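Local coordinates for oxidoreductase, NAD-binding/iron-sulfur cluster-binding protein (Nitratireductor pacificus pht-3B, PDB 6ZXU) that carries out reductive dehalogenation as a catabolic enzyme, holding a cobalamin cofactor and two iron-sulfur clusters that probably supply it with electrons, at residues 46-54 with 247-257; 57-65 with 222-233. One frame throughout, in Å; residues are numbered along the deposited sequence.

From the N terminus the chain runs through 46-54 and then 57-65, both in the loop ahead of helix 74-85. Contact 2 closes the inner loop where 57-65 meets 222-233, joining that loop to strands 222-224 and 232-239. Contact 1 closes the outer loop, pairing 46-54 with 247-257 between strand 232-239 and helix 260-264, so contact 2 is nested within it. The centres lie 16 Å apart, and the contacts touch where Pro-226 packs on Leu-48, Leu-249 and Glu-257. Both lie away from the cofactors.

Contact 1 (46-54 with 247-257); sequences ERLARVDDV and RPLAPEGDLGE
Asp-52 OD1 is gripped by two nitrogens of Arg-247: NE approaches to 2.7 Å in a salt bridge, and NH2 adds a weak hydrogen bond. Carboxylate and guanidinium stand almost perpendicular, 86° apart, and the arginine reaches the acid through a bend at chi3 (59°). The pair closes one end of an isolated antiparallel beta bridge between two loops, centred on Arg-50 and Leu-249. These two form a non-hydrogen-bonded pair, and the bonds flank them: Val-51 N donates to Pro-248 O at 3.1 Å, and Ala-250 N to Ala-49 O at 2.9 Å. Farther along, Ala-49 N binds a lone pair of Leu-255 O, an oxygen also approached by the CA-H of Leu-48.

Arg-50 runs extended from CG to NE beside this bridge. Its NH1 meets Arg-247 O at 3.1 Å, within the guanidinium plane and nearly along the C=O axis, while Leu-249 CD2 lies over one face. The same group binds the carbonyls of Leu-45 and Gly-214. A leucine in place of Arg-50 would probably leave the carbonyl oxygens of Arg-247, Leu-45 and Gly-214 without their shared guanidinium donor and deprive Leu-249 CD2 of the flat surface it packs on.

Val-54 sets CG2 against Pro-248 CB and CG1 against Pro-251 CG, while Leu-48 CD1 meets Leu-249 CD2 at 4.0 Å. Two waters complete the seam: one joins Arg-50 O to Arg-247 NH2, and the other donates to both Arg-47 O and Gly-256 O, the latter at 2.8 Å.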
loop_
_atom_site.group_PDB
_atom_site.type_symbol
_atom_site.label_atom_id
_atom_site.label_comp_id
_atom_site.label_asym_id
_atom_site.label_seq_id
_atom_site.Cartn_x
_atom_site.Cartn_y
_atom_site.Cartn_z
ATOM N N GLU A 46 -6.070 -23.763 -9.711
ATOM C CA GLU A 46 -5.691 -24.721 -10.705
ATOM C C GLU A 46 -5.879 -26.167 -10.280
ATOM O O GLU A 46 -5.679 -27.076 -11.087
ATOM C CB GLU A 46 -4.237 -24.463 -11.173
ATOM C CG GLU A 46 -3.138 -24.953 -10.204
ATOM C CD GLU A 46 -2.823 -24.000 -8.991
ATOM O OE1 GLU A 46 -3.511 -22.947 -8.804
ATOM O OE2 GLU A 46 -1.904 -24.351 -8.207
ATOM N N ARG A 47 -6.246 -26.438 -9.037
ATOM C CA ARG A 47 -6.509 -27.800 -8.586
ATOM C C ARG A 47 -7.987 -28.080 -8.443
ATOM O O ARG A 47 -8.356 -29.126 -7.915
ATOM C CB ARG A 47 -5.770 -28.028 -7.238
ATOM C CG ARG A 47 -4.272 -28.048 -7.419
ATOM C CD ARG A 47 -3.605 -28.437 -6.114
ATOM N NE ARG A 47 -2.153 -28.521 -6.256
ATOM C CZ ARG A 47 -1.476 -29.649 -6.433
ATOM N NH1 ARG A 47 -2.095 -30.812 -6.525
ATOM N NH2 ARG A 47 -0.144 -29.610 -6.534
ATOM N N LEU A 48 -8.843 -27.176 -8.893
ATOM C CA LEU A 48 -10.280 -27.402 -8.805
ATOM C C LEU A 48 -10.751 -28.115 -10.083
ATOM O O LEU A 48 -10.203 -27.900 -11.169
ATOM C CB LEU A 48 -11.018 -26.108 -8.679
ATOM C CG LEU A 48 -10.614 -25.333 -7.405
ATOM C CD1 LEU A 48 -11.376 -24.054 -7.335
ATOM C CD2 LEU A 48 -10.830 -26.133 -6.144
ATOM N N ALA A 49 -11.819 -28.901 -9.937
ATOM C CA ALA A 49 -12.389 -29.631 -11.065
ATOM C C ALA A 49 -13.107 -28.653 -11.994
ATOM O O ALA A 49 -13.908 -27.875 -11.554
ATOM C CB ALA A 49 -13.373 -30.642 -10.561
ATOM N N ARG A 50 -12.784 -28.718 -13.268
ATOM C CA ARG A 50 -13.338 -27.858 -14.299
ATOM C C ARG A 50 -13.843 -28.684 -15.526
ATOM O O ARG A 50 -13.455 -29.820 -15.743
ATOM C CB ARG A 50 -12.273 -26.903 -14.738
ATOM C CG ARG A 50 -11.988 -25.860 -13.665
ATOM C CD ARG A 50 -10.971 -24.821 -14.097
ATOM N NE ARG A 50 -10.511 -24.183 -12.866
ATOM C CZ ARG A 50 -11.114 -23.195 -12.250
ATOM N NH1 ARG A 50 -12.204 -22.631 -12.783
ATOM N NH2 ARG A 50 -10.615 -22.764 -11.067
ATOM N N VAL A 51 -14.754 -28.089 -16.264
ATOM C CA VAL A 51 -15.258 -28.587 -17.510
ATOM C C VAL A 51 -15.245 -27.455 -18.541
ATOM O O VAL A 51 -15.049 -26.267 -18.182
ATOM C CB VAL A 51 -16.672 -29.139 -17.338
ATOM C CG1 VAL A 51 -16.690 -30.315 -16.362
ATOM C CG2 VAL A 51 -17.621 -28.083 -16.898
ATOM N N ASP A 52 -15.470 -27.778 -19.812
ATOM C CA ASP A 52 -15.372 -26.766 -20.878
ATOM C C ASP A 52 -16.519 -25.773 -20.886
ATOM O O ASP A 52 -16.314 -24.615 -21.313
ATOM C CB ASP A 52 -15.244 -27.452 -22.261
ATOM C CG ASP A 52 -13.790 -27.974 -22.565
ATOM O OD1 ASP A 52 -12.886 -27.862 -21.686
ATOM O OD2 ASP A 52 -13.533 -28.532 -23.710
ATOM N N ASP A 53 -17.717 -26.181 -20.475
ATOM C CA ASP A 53 -18.904 -25.334 -20.593
ATOM C C ASP A 53 -19.917 -25.766 -19.566
ATOM O O ASP A 53 -19.940 -26.899 -19.108
ATOM C CB ASP A 53 -19.648 -25.449 -21.946
ATOM C CG ASP A 53 -18.886 -24.877 -23.123
ATOM O OD1 ASP A 53 -17.979 -25.630 -23.655
ATOM O OD2 ASP A 53 -19.246 -23.696 -23.578
ATOM N N VAL A 54 -20.780 -24.832 -19.204
ATOM C CA VAL A 54 -21.912 -25.183 -18.337
ATOM C C VAL A 54 -23.123 -24.463 -18.862
ATOM O O VAL A 54 -22.996 -23.493 -19.582
ATOM C CB VAL A 54 -21.722 -24.829 -16.828
ATOM C CG1 VAL A 54 -20.641 -25.727 -16.223
ATOM C CG2 VAL A 54 -21.395 -23.347 -16.599
ATOM N N ARG A 247 -11.976 -21.965 -17.875
ATOM C CA ARG A 247 -13.076 -22.903 -17.953
ATOM C C ARG A 247 -13.903 -22.869 -16.731
ATOM O O ARG A 247 -13.383 -22.726 -15.642
ATOM C CB ARG A 247 -12.466 -24.308 -18.212
ATOM C CG ARG A 247 -11.622 -24.321 -19.462
ATOM C CD ARG A 247 -10.696 -25.500 -19.652
ATOM N NE ARG A 247 -11.434 -26.729 -19.666
ATOM C CZ ARG A 247 -11.221 -27.742 -18.845
ATOM N NH1 ARG A 247 -10.273 -27.684 -17.897
ATOM N NH2 ARG A 247 -11.963 -28.855 -18.989
ATOM N N PRO A 248 -15.224 -23.048 -16.854
ATOM C CA PRO A 248 -16.039 -23.119 -15.674
ATOM C C PRO A 248 -15.765 -24.289 -14.713
ATOM O O PRO A 248 -15.111 -25.275 -15.055
ATOM C CB PRO A 248 -17.452 -23.245 -16.239
ATOM C CG PRO A 248 -17.217 -23.796 -17.626
ATOM C CD PRO A 248 -15.988 -23.137 -18.091
ATOM N N LEU A 249 -16.275 -24.164 -13.510
ATOM C CA LEU A 249 -16.094 -25.180 -12.518
ATOM C C LEU A 249 -17.030 -26.338 -12.851
ATOM O O LEU A 249 -18.156 -26.126 -13.321
ATOM C CB LEU A 249 -16.406 -24.639 -11.107
ATOM C CG LEU A 249 -15.520 -23.521 -10.569
ATOM C CD1 LEU A 249 -16.206 -22.857 -9.376
ATOM C CD2 LEU A 249 -14.172 -24.055 -10.176
ATOM N N ALA A 250 -16.598 -27.556 -12.548
ATOM C CA ALA A 250 -17.488 -28.673 -12.647
ATOM C C ALA A 250 -18.771 -28.382 -11.866
ATOM O O ALA A 250 -18.723 -28.037 -10.700
ATOM C CB ALA A 250 -16.827 -29.957 -12.125
ATOM N N PRO A 251 -19.937 -28.599 -12.476
ATOM C CA PRO A 251 -21.110 -27.994 -11.858
ATOM C C PRO A 251 -21.668 -28.739 -10.684
ATOM O O PRO A 251 -22.456 -28.153 -9.953
ATOM C CB PRO A 251 -22.118 -27.940 -13.012
ATOM C CG PRO A 251 -21.647 -28.906 -14.006
ATOM C CD PRO A 251 -20.172 -28.968 -13.887
ATOM N N GLU A 252 -21.324 -30.012 -10.537
ATOM C CA GLU A 252 -21.863 -30.865 -9.490
ATOM C C GLU A 252 -20.740 -31.512 -8.721
ATOM O O GLU A 252 -19.747 -31.949 -9.276
ATOM C CB GLU A 252 -22.797 -31.979 -10.094
ATOM N N GLY A 253 -20.929 -31.626 -7.412
ATOM C CA GLY A 253 -20.021 -32.423 -6.606
ATOM C C GLY A 253 -18.800 -31.676 -6.093
ATOM O O GLY A 253 -18.620 -30.474 -6.303
ATOM N N ASP A 254 -17.928 -32.425 -5.468
ATOM C CA ASP A 254 -16.791 -31.897 -4.761
ATOM C C ASP A 254 -15.771 -31.340 -5.749
ATOM O O ASP A 254 -15.335 -32.043 -6.655
ATOM C CB ASP A 254 -16.149 -33.084 -4.007
ATOM C CG ASP A 254 -15.147 -32.678 -2.964
ATOM O OD1 ASP A 254 -14.526 -31.601 -2.993
ATOM O OD2 ASP A 254 -15.011 -33.504 -2.029
ATOM N N LEU A 255 -15.359 -30.100 -5.544
ATOM C CA LEU A 255 -14.440 -29.502 -6.490
ATOM C C LEU A 255 -13.020 -29.830 -6.236
ATOM O O LEU A 255 -12.153 -29.556 -7.063
ATOM C CB LEU A 255 -14.636 -27.993 -6.482
ATOM C CG LEU A 255 -15.922 -27.498 -7.114
ATOM C CD1 LEU A 255 -16.023 -25.967 -6.909
ATOM C CD2 LEU A 255 -15.985 -27.847 -8.586
ATOM N N GLY A 256 -12.735 -30.352 -5.049
ATOM C CA GLY A 256 -11.369 -30.628 -4.658
ATOM C C GLY A 256 -10.726 -29.582 -3.728
ATOM O O GLY A 256 -9.482 -29.559 -3.610
ATOM N N GLU A 257 -11.529 -28.729 -3.101
ATOM C CA GLU A 257 -11.032 -27.649 -2.244
ATOM C C GLU A 257 -10.363 -28.165 -0.987
ATOM O O GLU A 257 -9.555 -27.469 -0.398
ATOM C CB GLU A 257 -12.168 -26.754 -1.729
ATOM C CG GLU A 257 -12.811 -25.877 -2.752
ATOM C CD GLU A 257 -14.171 -25.284 -2.263
ATOM O OE1 GLU A 257 -15.211 -25.648 -2.965
ATOM O OE2 GLU A 257 -14.212 -24.458 -1.233
HETATM O O HOH W 1 -7.887 -30.715 -5.530
HETATM O O HOH W 2 -11.022 -30.809 -17.018
#

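Contact 2 (57-65 with 222-233); sequences QPARQPEDG and VLVAPFLRRGFR
Arg-233 NH1 donates to two acceptors of 57-65. Pro-62 O lies 2.8 Å from NH1, in the guanidinium plane, and Glu-63 OE1 forms a salt bridge with NH1 at 3.1 Å, the donor standing above the carboxylate plane. Over one guanidinium face, the Gln-61 amide stacks with its plane tilted 24° from that of the guanidinium. Pro-62 rests CG over the ring of Phe-232, the residue before Arg-233, in a CH-pi contact, 4.0 Å from the ring centroid.

At the other end, Leu-223 N binds Arg-60 O at 3.0 Å in a single beta bridge between Arg-60 and Val-222 at the edge of the 217-219/222-224 hairpin. The Arg-60 guanidinium lies along Val-222, with CG2 against one face, while its NH1 is tied to Gln-61 O.

A second shell positions the first. Asp-173 of helix 168-190 forms a salt bridge with Arg-233 NE, and Leu-234 N binds Gln-61 OE1, which steadies the stacked amide. Arg-233 belongs to strand 232-239 of the four-stranded antiparallel sheet, so the loop is fixed to both sheets. The buried positive charge of Arg-233 is probably balanced by Glu-63 and Asp-173, so the loop is held to the strand partly by compensated charge.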
loop_
_atom_site.group_PDB
_atom_site.type_symbol
_atom_site.label_atom_id
_atom_site.label_comp_id
_atom_site.label_asym_id
_atom_site.label_seq_id
_atom_site.Cartn_x
_atom_site.Cartn_y
_atom_site.Cartn_z
ATOM N N GLN A 57 -27.699 -20.310 -15.817
ATOM C CA GLN A 57 -28.917 -20.352 -15.021
ATOM C C GLN A 57 -29.041 -19.099 -14.166
ATOM O O GLN A 57 -28.102 -18.400 -13.948
ATOM C CB GLN A 57 -28.956 -21.559 -14.132
ATOM C CG GLN A 57 -27.698 -21.730 -13.324
ATOM C CD GLN A 57 -27.729 -22.976 -12.431
ATOM O OE1 GLN A 57 -28.795 -23.414 -11.988
ATOM N NE2 GLN A 57 -26.556 -23.517 -12.131
ATOM N N PRO A 58 -30.220 -18.785 -13.713
ATOM C CA PRO A 58 -30.278 -17.498 -13.023
ATOM C C PRO A 58 -29.559 -17.519 -11.649
ATOM O O PRO A 58 -29.602 -18.529 -10.943
ATOM C CB PRO A 58 -31.785 -17.255 -12.850
ATOM C CG PRO A 58 -32.423 -18.624 -12.959
ATOM C CD PRO A 58 -31.524 -19.425 -13.884
ATOM N N ALA A 59 -28.962 -16.371 -11.270
ATOM C CA ALA A 59 -28.156 -16.267 -10.029
ATOM C C ALA A 59 -27.870 -14.817 -9.593
ATOM O O ALA A 59 -27.779 -13.947 -10.395
ATOM C CB ALA A 59 -26.830 -16.968 -10.213
ATOM N N ARG A 60 -27.772 -14.611 -8.299
ATOM C CA ARG A 60 -27.412 -13.308 -7.749
ATOM C C ARG A 60 -26.144 -13.456 -6.898
ATOM O O ARG A 60 -25.790 -14.543 -6.471
ATOM C CB ARG A 60 -28.539 -12.735 -6.874
ATOM C CG ARG A 60 -28.809 -13.546 -5.609
ATOM C CD ARG A 60 -29.673 -12.747 -4.633
ATOM N NE ARG A 60 -30.006 -13.457 -3.391
ATOM C CZ ARG A 60 -29.177 -13.615 -2.331
ATOM N NH1 ARG A 60 -27.918 -13.130 -2.335
ATOM N NH2 ARG A 60 -29.588 -14.304 -1.270
ATOM N N GLN A 61 -25.516 -12.309 -6.638
ATOM C CA GLN A 61 -24.364 -12.208 -5.773
ATOM C C GLN A 61 -24.777 -12.361 -4.352
ATOM O O GLN A 61 -25.886 -12.047 -4.003
ATOM C CB GLN A 61 -23.661 -10.880 -5.947
ATOM C CG GLN A 61 -23.070 -10.643 -7.304
ATOM C CD GLN A 61 -22.221 -9.403 -7.331
ATOM O OE1 GLN A 61 -21.171 -9.383 -6.735
ATOM N NE2 GLN A 61 -22.634 -8.388 -8.065
ATOM N N PRO A 62 -23.876 -12.891 -3.491
ATOM C CA PRO A 62 -24.072 -12.816 -2.045
ATOM C C PRO A 62 -24.356 -11.415 -1.523
ATOM O O PRO A 62 -23.903 -10.430 -2.072
ATOM C CB PRO A 62 -22.709 -13.277 -1.455
ATOM C CG PRO A 62 -22.101 -14.106 -2.538
ATOM C CD PRO A 62 -22.552 -13.480 -3.825
ATOM N N GLU A 63 -25.108 -11.388 -0.450
ATOM C CA GLU A 63 -25.565 -10.161 0.185
ATOM C C GLU A 63 -25.315 -10.271 1.663
ATOM O O GLU A 63 -25.090 -11.359 2.182
ATOM C CB GLU A 63 -27.091 -9.973 -0.017
ATOM C CG GLU A 63 -27.474 -9.617 -1.458
ATOM C CD GLU A 63 -27.062 -8.190 -1.884
ATOM O OE1 GLU A 63 -27.341 -7.806 -3.088
ATOM O OE2 GLU A 63 -26.522 -7.420 -1.006
ATOM N N ASP A 64 -25.418 -9.139 2.350
ATOM C CA ASP A 64 -25.364 -9.150 3.832
ATOM C C ASP A 64 -26.612 -9.812 4.450
ATOM O O ASP A 64 -27.713 -9.688 3.907
ATOM C CB ASP A 64 -25.330 -7.738 4.400
ATOM C CG ASP A 64 -24.086 -7.008 4.048
ATOM O OD1 ASP A 64 -24.096 -6.435 2.916
ATOM O OD2 ASP A 64 -23.158 -6.860 4.962
ATOM N N GLY A 65 -26.400 -10.495 5.586
ATOM C CA GLY A 65 -27.482 -11.114 6.369
ATOM C C GLY A 65 -28.402 -10.102 7.036
ATOM O O GLY A 65 -29.620 -10.282 7.028
ATOM N N VAL A 222 -28.058 -18.521 -5.749
ATOM C CA VAL A 222 -27.028 -17.603 -5.212
ATOM C C VAL A 222 -25.686 -18.163 -5.611
ATOM O O VAL A 222 -25.473 -19.366 -5.557
ATOM C CB VAL A 222 -27.097 -17.480 -3.669
ATOM C CG1 VAL A 222 -26.182 -16.397 -3.175
ATOM C CG2 VAL A 222 -28.500 -17.134 -3.202
ATOM N N LEU A 223 -24.788 -17.296 -6.035
ATOM C CA LEU A 223 -23.420 -17.675 -6.347
ATOM C C LEU A 223 -22.644 -18.098 -5.118
ATOM O O LEU A 223 -22.827 -17.545 -4.049
ATOM C CB LEU A 223 -22.681 -16.530 -6.978
ATOM C CG LEU A 223 -23.115 -16.081 -8.352
ATOM C CD1 LEU A 223 -22.248 -14.906 -8.726
ATOM C CD2 LEU A 223 -22.992 -17.212 -9.371
ATOM N N VAL A 224 -21.866 -19.160 -5.282
ATOM C CA VAL A 224 -21.022 -19.751 -4.244
ATOM C C VAL A 224 -19.641 -19.957 -4.840
ATOM O O VAL A 224 -19.490 -20.580 -5.872
ATOM C CB VAL A 224 -21.569 -21.089 -3.705
ATOM C CG1 VAL A 224 -20.586 -21.671 -2.698
ATOM C CG2 VAL A 224 -22.897 -20.912 -2.974
ATOM N N ALA A 225 -18.621 -19.349 -4.267
ATOM C CA ALA A 225 -17.253 -19.481 -4.824
ATOM C C ALA A 225 -16.453 -20.360 -3.943
ATOM O O ALA A 225 -16.529 -20.217 -2.718
ATOM C CB ALA A 225 -16.581 -18.111 -4.933
ATOM N N PRO A 226 -15.716 -21.320 -4.520
ATOM C CA PRO A 226 -14.772 -22.084 -3.690
ATOM C C PRO A 226 -13.828 -21.107 -2.939
ATOM O O PRO A 226 -13.434 -20.079 -3.492
ATOM C CB PRO A 226 -13.965 -22.907 -4.726
ATOM C CG PRO A 226 -14.072 -22.133 -5.980
ATOM C CD PRO A 226 -15.467 -21.549 -5.947
ATOM N N PHE A 227 -13.529 -21.448 -1.700
ATOM C CA PHE A 227 -12.620 -20.744 -0.839
ATOM C C PHE A 227 -13.132 -19.464 -0.209
ATOM O O PHE A 227 -12.677 -19.078 0.820
ATOM C CB PHE A 227 -11.296 -20.417 -1.602
ATOM C CG PHE A 227 -10.540 -21.611 -2.141
ATOM C CD1 PHE A 227 -10.046 -22.589 -1.283
ATOM C CD2 PHE A 227 -10.267 -21.728 -3.484
ATOM C CE1 PHE A 227 -9.329 -23.645 -1.754
ATOM C CE2 PHE A 227 -9.499 -22.765 -3.962
ATOM C CZ PHE A 227 -9.052 -23.745 -3.103
ATOM N N LEU A 228 -14.085 -18.769 -0.819
ATOM C CA LEU A 228 -14.540 -17.447 -0.337
ATOM C C LEU A 228 -15.779 -17.593 0.502
ATOM O O LEU A 228 -16.835 -17.134 0.194
ATOM C CB LEU A 228 -14.743 -16.517 -1.492
ATOM C CG LEU A 228 -13.613 -16.357 -2.465
ATOM C CD1 LEU A 228 -13.915 -15.177 -3.403
ATOM C CD2 LEU A 228 -12.206 -16.231 -1.886
ATOM N N ARG A 229 -15.597 -18.248 1.629
ATOM C CA ARG A 229 -16.641 -18.670 2.489
ATOM C C ARG A 229 -17.340 -17.523 3.231
ATOM O O ARG A 229 -18.454 -17.684 3.716
ATOM C CB ARG A 229 -16.052 -19.688 3.499
ATOM C CG ARG A 229 -15.537 -20.999 2.871
ATOM N N ARG A 230 -16.735 -16.351 3.271
ATOM C CA ARG A 230 -17.456 -15.216 3.826
ATOM C C ARG A 230 -18.493 -14.540 2.895
ATOM O O ARG A 230 -19.227 -13.681 3.340
ATOM C CB ARG A 230 -16.453 -14.167 4.353
ATOM C CG ARG A 230 -15.516 -14.795 5.292
ATOM C CD ARG A 230 -14.844 -13.760 6.188
ATOM N NE ARG A 230 -13.594 -13.332 5.629
ATOM C CZ ARG A 230 -12.400 -13.869 5.954
ATOM N NH1 ARG A 230 -12.285 -14.820 6.854
ATOM N NH2 ARG A 230 -11.310 -13.383 5.381
ATOM N N GLY A 231 -18.551 -14.924 1.633
ATOM C CA GLY A 231 -19.241 -14.158 0.656
ATOM C C GLY A 231 -18.289 -13.280 -0.093
ATOM O O GLY A 231 -17.108 -13.195 0.232
ATOM N N PHE A 232 -18.776 -12.676 -1.172
ATOM C CA PHE A 232 -17.950 -11.950 -2.080
ATOM C C PHE A 232 -18.866 -11.056 -2.977
ATOM O O PHE A 232 -20.076 -11.235 -3.000
ATOM C CB PHE A 232 -17.116 -12.891 -2.962
ATOM C CG PHE A 232 -17.950 -13.768 -3.843
ATOM C CD1 PHE A 232 -18.441 -14.961 -3.369
ATOM C CD2 PHE A 232 -18.306 -13.363 -5.104
ATOM C CE1 PHE A 232 -19.245 -15.766 -4.170
ATOM C CE2 PHE A 232 -19.096 -14.185 -5.926
ATOM C CZ PHE A 232 -19.555 -15.365 -5.461
ATOM N N ARG A 233 -18.231 -10.128 -3.694
ATOM C CA ARG A 233 -18.835 -9.350 -4.729
ATOM C C ARG A 233 -17.962 -9.371 -5.938
ATOM O O ARG A 233 -16.778 -9.728 -5.840
ATOM C CB ARG A 233 -19.137 -7.900 -4.277
ATOM C CG ARG A 233 -19.932 -7.828 -3.010
ATOM C CD ARG A 233 -21.406 -8.256 -3.147
ATOM N NE ARG A 233 -22.132 -7.246 -3.902
ATOM C CZ ARG A 233 -23.446 -7.225 -4.101
ATOM N NH1 ARG A 233 -24.255 -8.123 -3.596
ATOM N NH2 ARG A 233 -23.948 -6.208 -4.772
#